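Local coordinates for protein UV damage endonuclease (Sulfolobus acidocaldarius, PDB 3TC3) that probably nicks DNA at UV-induced lesions as a manganese-binding TIM-barrel endonuclease of the DNA excision repair pathway, at residues A[49-54]-A[92-97]; A[85-90]-A[143-148]; A[149-154]-A[189-194]. One frame throughout, in Å; residues are numbered along the deposited sequence.

Contact 1 of 3, residues A[49-54]-A[92-97]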
loop_
_atom_site.group_PDB
_atom_site.type_symbol
_atom_site.label_atom_id
_atom_site.label_comp_id
_atom_site.label_asym_id
_atom_site.label_seq_id
_atom_site.Cartn_x
_atom_site.Cartn_y
_atom_site.Cartn_z
ATOM N N GLU A 49 3.441 -19.088 20.421
ATOM C CA GLU A 49 2.078 -19.487 20.328
ATOM C C GLU A 49 1.147 -18.376 19.946
ATOM O O GLU A 49 0.334 -18.598 19.095
ATOM C CB GLU A 49 1.592 -20.069 21.656
ATOM C CG GLU A 49 0.510 -21.059 21.480
ATOM C CD GLU A 49 0.362 -21.913 22.741
ATOM O OE1 GLU A 49 1.395 -22.449 23.233
ATOM O OE2 GLU A 49 -0.780 -22.003 23.238
ATOM N N ARG A 50 1.194 -17.222 20.629
ATOM C CA ARG A 50 0.278 -16.104 20.304
ATOM C C ARG A 50 0.511 -15.548 18.875
ATOM O O ARG A 50 -0.482 -15.218 18.155
ATOM C CB ARG A 50 0.433 -14.988 21.308
ATOM C CG ARG A 50 -0.486 -13.819 21.153
ATOM C CD ARG A 50 -1.345 -13.571 22.359
ATOM N NE ARG A 50 -1.693 -12.153 22.414
ATOM C CZ ARG A 50 -2.870 -11.658 22.038
ATOM N NH1 ARG A 50 -3.827 -12.466 21.611
ATOM N NH2 ARG A 50 -3.095 -10.359 22.100
ATOM N N VAL A 51 1.771 -15.425 18.471
ATOM C CA VAL A 51 2.027 -14.964 17.096
ATOM C C VAL A 51 1.417 -15.931 16.100
ATOM O O VAL A 51 0.789 -15.487 15.160
ATOM C CB VAL A 51 3.538 -14.803 16.831
ATOM C CG1 VAL A 51 3.867 -14.693 15.299
ATOM C CG2 VAL A 51 4.048 -13.593 17.602
ATOM N N LEU A 52 1.585 -17.237 16.275
ATOM C CA LEU A 52 1.038 -18.210 15.329
ATOM C C LEU A 52 -0.487 -18.187 15.346
ATOM O O LEU A 52 -1.095 -18.265 14.298
ATOM C CB LEU A 52 1.599 -19.637 15.607
ATOM C CG LEU A 52 3.108 -19.637 15.346
ATOM C CD1 LEU A 52 3.817 -20.846 16.078
ATOM C CD2 LEU A 52 3.451 -19.552 13.849
ATOM N N LYS A 53 -1.088 -18.023 16.518
ATOM C CA LYS A 53 -2.517 -17.976 16.637
ATOM C C LYS A 53 -3.081 -16.760 15.940
ATOM O O LYS A 53 -4.057 -16.908 15.232
ATOM C CB LYS A 53 -2.920 -17.950 18.105
ATOM C CG LYS A 53 -4.391 -18.056 18.388
ATOM C CD LYS A 53 -4.517 -18.371 19.869
ATOM C CE LYS A 53 -5.462 -17.343 20.491
ATOM N NZ LYS A 53 -6.891 -17.753 20.334
ATOM N N VAL A 54 -2.508 -15.584 16.147
ATOM C CA VAL A 54 -3.113 -14.400 15.529
ATOM C C VAL A 54 -2.729 -14.345 14.044
ATOM O O VAL A 54 -3.545 -13.962 13.266
ATOM C CB VAL A 54 -2.740 -13.140 16.315
ATOM C CG1 VAL A 54 -3.265 -11.836 15.633
ATOM C CG2 VAL A 54 -3.224 -13.261 17.760
ATOM N N PHE A 92 11.474 -10.679 18.095
ATOM C CA PHE A 92 10.634 -11.634 17.427
ATOM C C PHE A 92 11.536 -12.661 16.691
ATOM O O PHE A 92 12.301 -12.274 15.816
ATOM C CB PHE A 92 9.738 -10.848 16.414
ATOM C CG PHE A 92 8.806 -11.714 15.630
ATOM C CD1 PHE A 92 9.297 -12.477 14.577
ATOM C CD2 PHE A 92 7.449 -11.674 15.856
ATOM C CE1 PHE A 92 8.439 -13.265 13.811
ATOM C CE2 PHE A 92 6.547 -12.417 15.072
ATOM C CZ PHE A 92 7.023 -13.193 14.013
ATOM N N HIS A 93 11.318 -13.958 16.962
ATOM C CA HIS A 93 12.071 -14.985 16.279
ATOM C C HIS A 93 11.257 -16.178 15.912
ATOM O O HIS A 93 11.717 -17.317 16.057
ATOM C CB HIS A 93 13.234 -15.466 17.197
ATOM C CG HIS A 93 14.066 -14.329 17.761
ATOM N ND1 HIS A 93 14.856 -13.594 17.015
ATOM C CD2 HIS A 93 14.178 -13.838 19.057
ATOM C CE1 HIS A 93 15.453 -12.658 17.776
ATOM N NE2 HIS A 93 15.060 -12.828 18.999
ATOM N N VAL A 94 10.044 -15.966 15.427
ATOM C CA VAL A 94 9.119 -17.037 15.132
ATOM C C VAL A 94 9.326 -17.487 13.677
ATOM O O VAL A 94 9.386 -16.665 12.762
ATOM C CB VAL A 94 7.684 -16.553 15.320
ATOM C CG1 VAL A 94 6.635 -17.656 14.981
ATOM C CG2 VAL A 94 7.420 -16.009 16.726
ATOM N N ASN A 95 9.411 -18.799 13.451
ATOM C CA ASN A 95 9.573 -19.251 12.072
ATOM C C ASN A 95 8.212 -19.418 11.388
ATOM O O ASN A 95 7.726 -20.525 11.140
ATOM C CB ASN A 95 10.349 -20.584 12.028
ATOM C CG ASN A 95 10.716 -21.007 10.626
ATOM O OD1 ASN A 95 10.575 -20.264 9.651
ATOM N ND2 ASN A 95 11.291 -22.220 10.527
ATOM N N TRP A 96 7.586 -18.281 11.117
ATOM C CA TRP A 96 6.239 -18.315 10.516
ATOM C C TRP A 96 6.307 -18.728 9.069
ATOM O O TRP A 96 5.292 -19.256 8.536
ATOM C CB TRP A 96 5.528 -16.956 10.692
ATOM C CG TRP A 96 6.316 -15.770 10.217
ATOM C CD1 TRP A 96 7.224 -15.002 10.940
ATOM C CD2 TRP A 96 6.316 -15.221 8.878
ATOM N NE1 TRP A 96 7.738 -13.995 10.160
ATOM C CE2 TRP A 96 7.243 -14.113 8.883
ATOM C CE3 TRP A 96 5.598 -15.510 7.708
ATOM C CZ2 TRP A 96 7.457 -13.323 7.728
ATOM C CZ3 TRP A 96 5.846 -14.776 6.567
ATOM C CH2 TRP A 96 6.746 -13.710 6.568
ATOM N N LYS A 97 7.431 -18.497 8.400
ATOM C CA LYS A 97 7.525 -18.814 6.942
ATOM C C LYS A 97 7.377 -20.305 6.750
ATOM O O LYS A 97 6.662 -20.749 5.838
ATOM C CB LYS A 97 8.844 -18.419 6.344
ATOM C CG LYS A 97 9.104 -16.971 6.334
ATOM C CD LYS A 97 10.609 -16.728 6.190
ATOM C CE LYS A 97 10.966 -15.250 6.259
ATOM N NZ LYS A 97 12.428 -14.994 5.877
#
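V51, in the first turn of helix 48-71, turns its two methyl groups toward the ring of F92. V51 CG1 lies 3.5 Å from F92 CE2 and 3.7 Å from F92 CZ, while V51 CG2 lies 3.7 Å from the same CE2, so both methyls of the isopropyl group meet the CE2 corner of the ring. CG1 stands anti to the backbone N of V51 (chi1 165°), and this extended setting carries it out from the helix to the aromatic carbons.

V94 fills the adjoining position. Its CG2 packs 4.0 Å from V51 CG1 and also lies above one face of the F92 ring, near the rim. The other branch of V94 turns to L52: V94 CG1 meets L52 CD2 at 3.9 Å, the two side chains lying alongside each other and pointing opposite ways. W96 CD1 touches the F92 ring at its edge, in plane, and the rest of the indole passes on to helix 133-153, where it packs on Y145 and L149.

The contact thus joins the first helix of the TIM barrel's outer layer to the long loop after strand 76-78. No hydrogen bond or charge pair spans it; four apolar side chains do all the touching, so its hold probably rests on dispersion and the burial of hydrocarbon.

Contact 2 of 3, residues A[85-90]-A[143-148]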
loop_
_atom_site.group_PDB
_atom_site.type_symbol
_atom_site.label_atom_id
_atom_site.label_comp_id
_atom_site.label_asym_id
_atom_site.label_seq_id
_atom_site.Cartn_x
_atom_site.Cartn_y
_atom_site.Cartn_z
ATOM N N PRO A 85 1.865 -10.411 13.399
ATOM C CA PRO A 85 2.133 -9.375 14.377
ATOM C C PRO A 85 3.539 -9.261 14.908
ATOM O O PRO A 85 4.038 -10.329 15.291
ATOM C CB PRO A 85 1.153 -9.730 15.503
ATOM C CG PRO A 85 0.074 -10.430 14.874
ATOM C CD PRO A 85 0.801 -11.328 13.830
ATOM N N LEU A 86 4.108 -8.043 15.003
ATOM C CA LEU A 86 5.444 -7.831 15.570
ATOM C C LEU A 86 6.583 -8.521 14.814
ATOM O O LEU A 86 7.712 -8.605 15.311
ATOM C CB LEU A 86 5.513 -8.232 17.084
ATOM C CG LEU A 86 4.525 -7.458 17.955
ATOM C CD1 LEU A 86 4.488 -8.234 19.310
ATOM C CD2 LEU A 86 5.070 -6.000 18.071
ATOM N N ALA A 87 6.336 -8.887 13.540
ATOM C CA ALA A 87 7.338 -9.650 12.768
ATOM C C ALA A 87 8.710 -9.026 12.635
ATOM O O ALA A 87 9.704 -9.765 12.516
ATOM C CB ALA A 87 6.795 -9.964 11.348
ATOM N N SER A 88 8.799 -7.697 12.635
ATOM C CA SER A 88 10.178 -7.140 12.466
ATOM C C SER A 88 10.788 -6.675 13.770
ATOM O O SER A 88 11.889 -6.103 13.767
ATOM C CB SER A 88 10.149 -5.965 11.480
ATOM O OG SER A 88 9.388 -4.928 12.091
ATOM N N HIS A 89 10.089 -6.860 14.899
ATOM C CA HIS A 89 10.642 -6.476 16.180
ATOM C C HIS A 89 11.887 -7.308 16.495
ATOM O O HIS A 89 11.956 -8.515 16.201
ATOM C CB HIS A 89 9.589 -6.655 17.273
ATOM C CG HIS A 89 9.997 -6.059 18.580
ATOM N ND1 HIS A 89 10.852 -6.691 19.471
ATOM C CD2 HIS A 89 9.692 -4.817 19.130
ATOM C CE1 HIS A 89 11.097 -5.872 20.495
ATOM N NE2 HIS A 89 10.354 -4.727 20.303
ATOM N N PRO A 90 12.930 -6.654 17.029
ATOM C CA PRO A 90 14.146 -7.368 17.461
ATOM C C PRO A 90 13.980 -8.626 18.306
ATOM O O PRO A 90 14.798 -9.564 18.173
ATOM C CB PRO A 90 14.890 -6.312 18.310
ATOM C CG PRO A 90 14.386 -5.000 17.771
ATOM C CD PRO A 90 12.950 -5.229 17.408
ATOM N N LEU A 143 10.719 -3.366 6.300
ATOM C CA LEU A 143 10.636 -3.651 4.837
ATOM C C LEU A 143 10.971 -5.101 4.500
ATOM O O LEU A 143 10.240 -5.707 3.661
ATOM C CB LEU A 143 11.564 -2.676 4.060
ATOM C CG LEU A 143 11.047 -1.252 4.035
ATOM C CD1 LEU A 143 12.188 -0.351 3.502
ATOM C CD2 LEU A 143 9.725 -1.070 3.300
ATOM N N LYS A 144 11.966 -5.672 5.198
ATOM C CA LYS A 144 12.329 -7.085 4.978
ATOM C C LYS A 144 11.168 -8.013 5.363
ATOM O O LYS A 144 10.838 -8.942 4.626
ATOM C CB LYS A 144 13.533 -7.396 5.868
ATOM C CG LYS A 144 13.818 -8.862 5.795
ATOM C CD LYS A 144 15.024 -9.229 6.655
ATOM C CE LYS A 144 15.410 -10.723 6.391
ATOM N NZ LYS A 144 14.344 -11.626 6.859
ATOM N N TYR A 145 10.426 -7.698 6.458
ATOM C CA TYR A 145 9.246 -8.515 6.756
ATOM C C TYR A 145 8.177 -8.443 5.656
ATOM O O TYR A 145 7.567 -9.470 5.322
ATOM C CB TYR A 145 8.636 -8.033 8.133
ATOM C CG TYR A 145 7.128 -8.202 8.276
ATOM C CD1 TYR A 145 6.493 -9.434 8.072
ATOM C CD2 TYR A 145 6.321 -7.061 8.598
ATOM C CE1 TYR A 145 5.083 -9.573 8.137
ATOM C CE2 TYR A 145 4.964 -7.215 8.726
ATOM C CZ TYR A 145 4.358 -8.475 8.490
ATOM O OH TYR A 145 3.006 -8.630 8.531
ATOM N N HIS A 146 7.979 -7.252 5.103
ATOM C CA HIS A 146 6.989 -7.146 4.025
ATOM C C HIS A 146 7.373 -7.956 2.799
ATOM O O HIS A 146 6.538 -8.639 2.250
ATOM C CB HIS A 146 6.783 -5.655 3.656
ATOM C CG HIS A 146 5.947 -4.895 4.700
ATOM N ND1 HIS A 146 6.393 -4.614 5.985
ATOM C CD2 HIS A 146 4.616 -4.469 4.635
ATOM C CE1 HIS A 146 5.363 -3.992 6.668
ATOM N NE2 HIS A 146 4.319 -3.894 5.843
ATOM N N ALA A 147 8.671 -7.869 2.426
ATOM C CA ALA A 147 9.165 -8.663 1.270
ATOM C C ALA A 147 9.068 -10.132 1.634
ATOM O O ALA A 147 8.666 -10.954 0.774
ATOM C CB ALA A 147 10.586 -8.288 1.019
ATOM N N ASP A 148 9.447 -10.492 2.848
ATOM C CA ASP A 148 9.341 -11.924 3.220
ATOM C C ASP A 148 7.880 -12.416 3.104
ATOM O O ASP A 148 7.639 -13.609 2.799
ATOM C CB ASP A 148 9.833 -12.137 4.668
ATOM C CG ASP A 148 11.362 -12.057 4.804
ATOM O OD1 ASP A 148 12.054 -12.047 3.773
ATOM O OD2 ASP A 148 11.802 -11.977 5.956
#
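Y145 of helix 133-153, one of the outer helices of the TIM barrel, lays its ring against A87 in the loop that follows strand 76-78. A87 and S88 are the middle residues of a type I beta turn from L86 to H89, closed by the bond from H89 N to L86 O, and the turn brings both residues up to the tyrosine.

At the root of the side chain, Y145 CB meets S88 CB at 4.2 Å. The torsion about the next bond is well short of fully extended (chi1 150°), and the ring it directs outward carries the A87 methyl on one face. Y145 CG lies 3.6 Å from A87 CB, and Y145 CD1 comes tightest, at 3.3 Å from the same methyl. Farther along, Y145 CE1 is 3.7 Å and Y145 CZ 4.0 Å from A87 CB, so the methyl sits over the CD1 side of the ring and is displaced from its middle. Its distance to the ring centroid is 3.5 Å, 20° off the normal, a CH-pi contact over the face. At the tip, the hydroxyl is held from outside the two segments: OH donates to S81 O and accepts from I84 N. Both partners belong to the loop just ahead of P85, so the two bonds pin the tip of the side chain and tie the helix to the start of the loop.

The turn has a polar tether as well, since S88 OG is hydrogen-bonded to E142 OE1, three residues before Y145 on the helix. W96 touches the tyrosine too, and its neighbour K97 pairs with D148 OD2, an oxygen that also receives K144 NZ at 2.7 Å through its syn lone pair.

Contact 3 of 3, residues A[149-154]-A[189-194]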
loop_
_atom_site.group_PDB
_atom_site.type_symbol
_atom_site.label_atom_id
_atom_site.label_comp_id
_atom_site.label_asym_id
_atom_site.label_seq_id
_atom_site.Cartn_x
_atom_site.Cartn_y
_atom_site.Cartn_z
ATOM N N LEU A 149 6.928 -11.577 3.569
ATOM C CA LEU A 149 5.516 -12.027 3.552
ATOM C C LEU A 149 5.078 -12.301 2.104
ATOM O O LEU A 149 4.519 -13.379 1.773
ATOM C CB LEU A 149 4.604 -11.011 4.253
ATOM C CG LEU A 149 3.132 -11.393 4.294
ATOM C CD1 LEU A 149 2.967 -12.666 5.195
ATOM C CD2 LEU A 149 2.294 -10.255 4.770
ATOM N N LEU A 150 5.341 -11.365 1.223
ATOM C CA LEU A 150 5.023 -11.484 -0.208
ATOM C C LEU A 150 5.794 -12.681 -0.826
ATOM O O LEU A 150 5.180 -13.476 -1.602
ATOM C CB LEU A 150 5.349 -10.162 -0.896
ATOM C CG LEU A 150 4.410 -9.020 -0.320
ATOM C CD1 LEU A 150 4.895 -7.687 -0.930
ATOM C CD2 LEU A 150 2.963 -9.216 -0.694
ATOM N N ASP A 151 7.084 -12.849 -0.445
ATOM C CA ASP A 151 7.825 -14.005 -0.946
ATOM C C ASP A 151 7.184 -15.294 -0.490
ATOM O O ASP A 151 7.162 -16.284 -1.238
ATOM C CB ASP A 151 9.223 -13.957 -0.395
ATOM C CG ASP A 151 10.164 -13.036 -1.107
ATOM O OD1 ASP A 151 9.882 -12.529 -2.197
ATOM O OD2 ASP A 151 11.274 -12.866 -0.547
ATOM N N SER A 152 6.698 -15.376 0.731
ATOM C CA SER A 152 6.148 -16.614 1.279
ATOM C C SER A 152 4.870 -16.983 0.587
ATOM O O SER A 152 4.516 -18.190 0.551
ATOM C CB SER A 152 5.918 -16.468 2.793
ATOM O OG SER A 152 4.730 -15.712 3.109
ATOM N N MET A 153 4.158 -15.994 0.039
ATOM C CA MET A 153 2.945 -16.246 -0.755
ATOM C C MET A 153 3.288 -16.605 -2.205
ATOM O O MET A 153 2.406 -17.071 -2.931
ATOM C CB MET A 153 2.025 -15.016 -0.754
ATOM C CG MET A 153 1.566 -14.751 0.646
ATOM S SD MET A 153 0.535 -13.260 0.730
ATOM C CE MET A 153 -0.042 -13.319 2.407
ATOM N N GLY A 154 4.549 -16.448 -2.614
ATOM C CA GLY A 154 4.940 -16.695 -4.005
ATOM C C GLY A 154 4.375 -15.673 -4.979
ATOM O O GLY A 154 4.119 -15.989 -6.154
ATOM N N SER A 189 14.022 -4.041 -2.756
ATOM C CA SER A 189 14.126 -2.917 -3.716
ATOM C C SER A 189 13.241 -3.143 -4.984
ATOM O O SER A 189 12.698 -2.154 -5.540
ATOM C CB SER A 189 15.606 -2.635 -4.101
ATOM O OG SER A 189 16.095 -3.716 -4.857
ATOM N N LYS A 190 13.142 -4.370 -5.499
ATOM C CA LYS A 190 12.351 -4.642 -6.682
ATOM C C LYS A 190 10.857 -4.371 -6.504
ATOM O O LYS A 190 10.156 -4.136 -7.467
ATOM C CB LYS A 190 12.584 -6.056 -7.206
ATOM C CG LYS A 190 13.948 -6.173 -7.970
ATOM C CD LYS A 190 13.943 -5.304 -9.290
ATOM C CE LYS A 190 15.178 -5.550 -10.150
ATOM N NZ LYS A 190 16.242 -4.586 -9.709
ATOM N N ARG A 191 10.422 -4.371 -5.243
ATOM C CA ARG A 191 9.004 -4.258 -4.923
ATOM C C ARG A 191 8.688 -2.828 -4.502
ATOM O O ARG A 191 7.497 -2.441 -4.391
ATOM C CB ARG A 191 8.637 -5.158 -3.767
ATOM C CG ARG A 191 8.602 -6.615 -4.160
ATOM C CD ARG A 191 8.092 -7.313 -2.966
ATOM N NE ARG A 191 7.727 -8.704 -3.335
ATOM C CZ ARG A 191 8.408 -9.783 -3.070
ATOM N NH1 ARG A 191 9.620 -9.733 -2.519
ATOM N NH2 ARG A 191 7.843 -10.988 -3.340
ATOM N N LEU A 192 9.700 -1.981 -4.299
ATOM C CA LEU A 192 9.393 -0.706 -3.605
ATOM C C LEU A 192 8.796 0.324 -4.570
ATOM O O LEU A 192 9.190 0.420 -5.750
ATOM C CB LEU A 192 10.704 -0.129 -3.033
ATOM C CG LEU A 192 10.481 0.859 -1.911
ATOM C CD1 LEU A 192 10.031 0.139 -0.614
ATOM C CD2 LEU A 192 11.807 1.619 -1.584
ATOM N N VAL A 193 7.785 1.052 -4.047
ATOM C CA VAL A 193 7.213 2.161 -4.785
ATOM C C VAL A 193 7.049 3.344 -3.806
ATOM O O VAL A 193 7.027 3.135 -2.586
ATOM C CB VAL A 193 5.850 1.827 -5.485
ATOM C CG1 VAL A 193 6.010 0.619 -6.407
ATOM C CG2 VAL A 193 4.782 1.594 -4.402
ATOM N N ILE A 194 7.121 4.573 -4.319
ATOM C CA ILE A 194 7.044 5.716 -3.416
ATOM C C ILE A 194 5.792 6.532 -3.747
ATOM O O ILE A 194 5.398 6.642 -4.868
ATOM C CB ILE A 194 8.313 6.627 -3.495
ATOM C CG1 ILE A 194 8.563 7.079 -4.902
ATOM C CG2 ILE A 194 9.555 5.950 -2.854
ATOM C CD1 ILE A 194 9.743 8.164 -4.999
#
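R191, at the entry to strand 192-195 of the TIM barrel, reaches out to D151 in the last turn of helix 133-153, which a Schellman motif ends at G154. The salt bridge consists of two hydrogen bonds and is end-on: NH1 and NH2 of R191 each lie 2.8 Å from D151 OD1, with N-H...O angles of 142° and 143°. OD1 lies nearly in the guanidinium plane, but the carboxylate plane is turned 55° from it, and both nitrogens reach OD1 from the same face of the acid. The arginine chain, extended from CG to NE, spans the gap.

Nonpolar packing comes from L150, whose CB lies over one face of the guanidinium, 3.6 Å from R191 NH2. L150 CD1 runs alongside the aliphatic part, 3.8 Å from R191 CD.

Further hydrogen bonds hold the charged group between the helix end and the barrel: R191 NE reaches E156 O, NH2 reaches I155 O and NH1 reaches N187 O, which lets the buried guanidinium satisfy its donors on backbone carbonyls as well as on the acid. The second oxygen, D151 OD2, is in turn hydrogen-bonded to N187 ND2.

In the fold
Contacts 2 and 3 share helix 133-153, met first by the 85-90 turn and then, nearer its C-terminal end, by R191; contact 1 instead joins helix 48-71 to the same long loop that supplies contact 2. Measured from each contact's centre to the chain's centre, contact 1, at about 23 Å, is purely apolar and partly buried; contact 2, at about 15 Å, is partly buried and aromatic; contact 3, at about 11 Å, is a largely buried contact built on a charge pair, whose acid D151 lies at its exposed edge. W96 and K97 join contact 1 to the helix used by the other two. All three lie away from the manganese site.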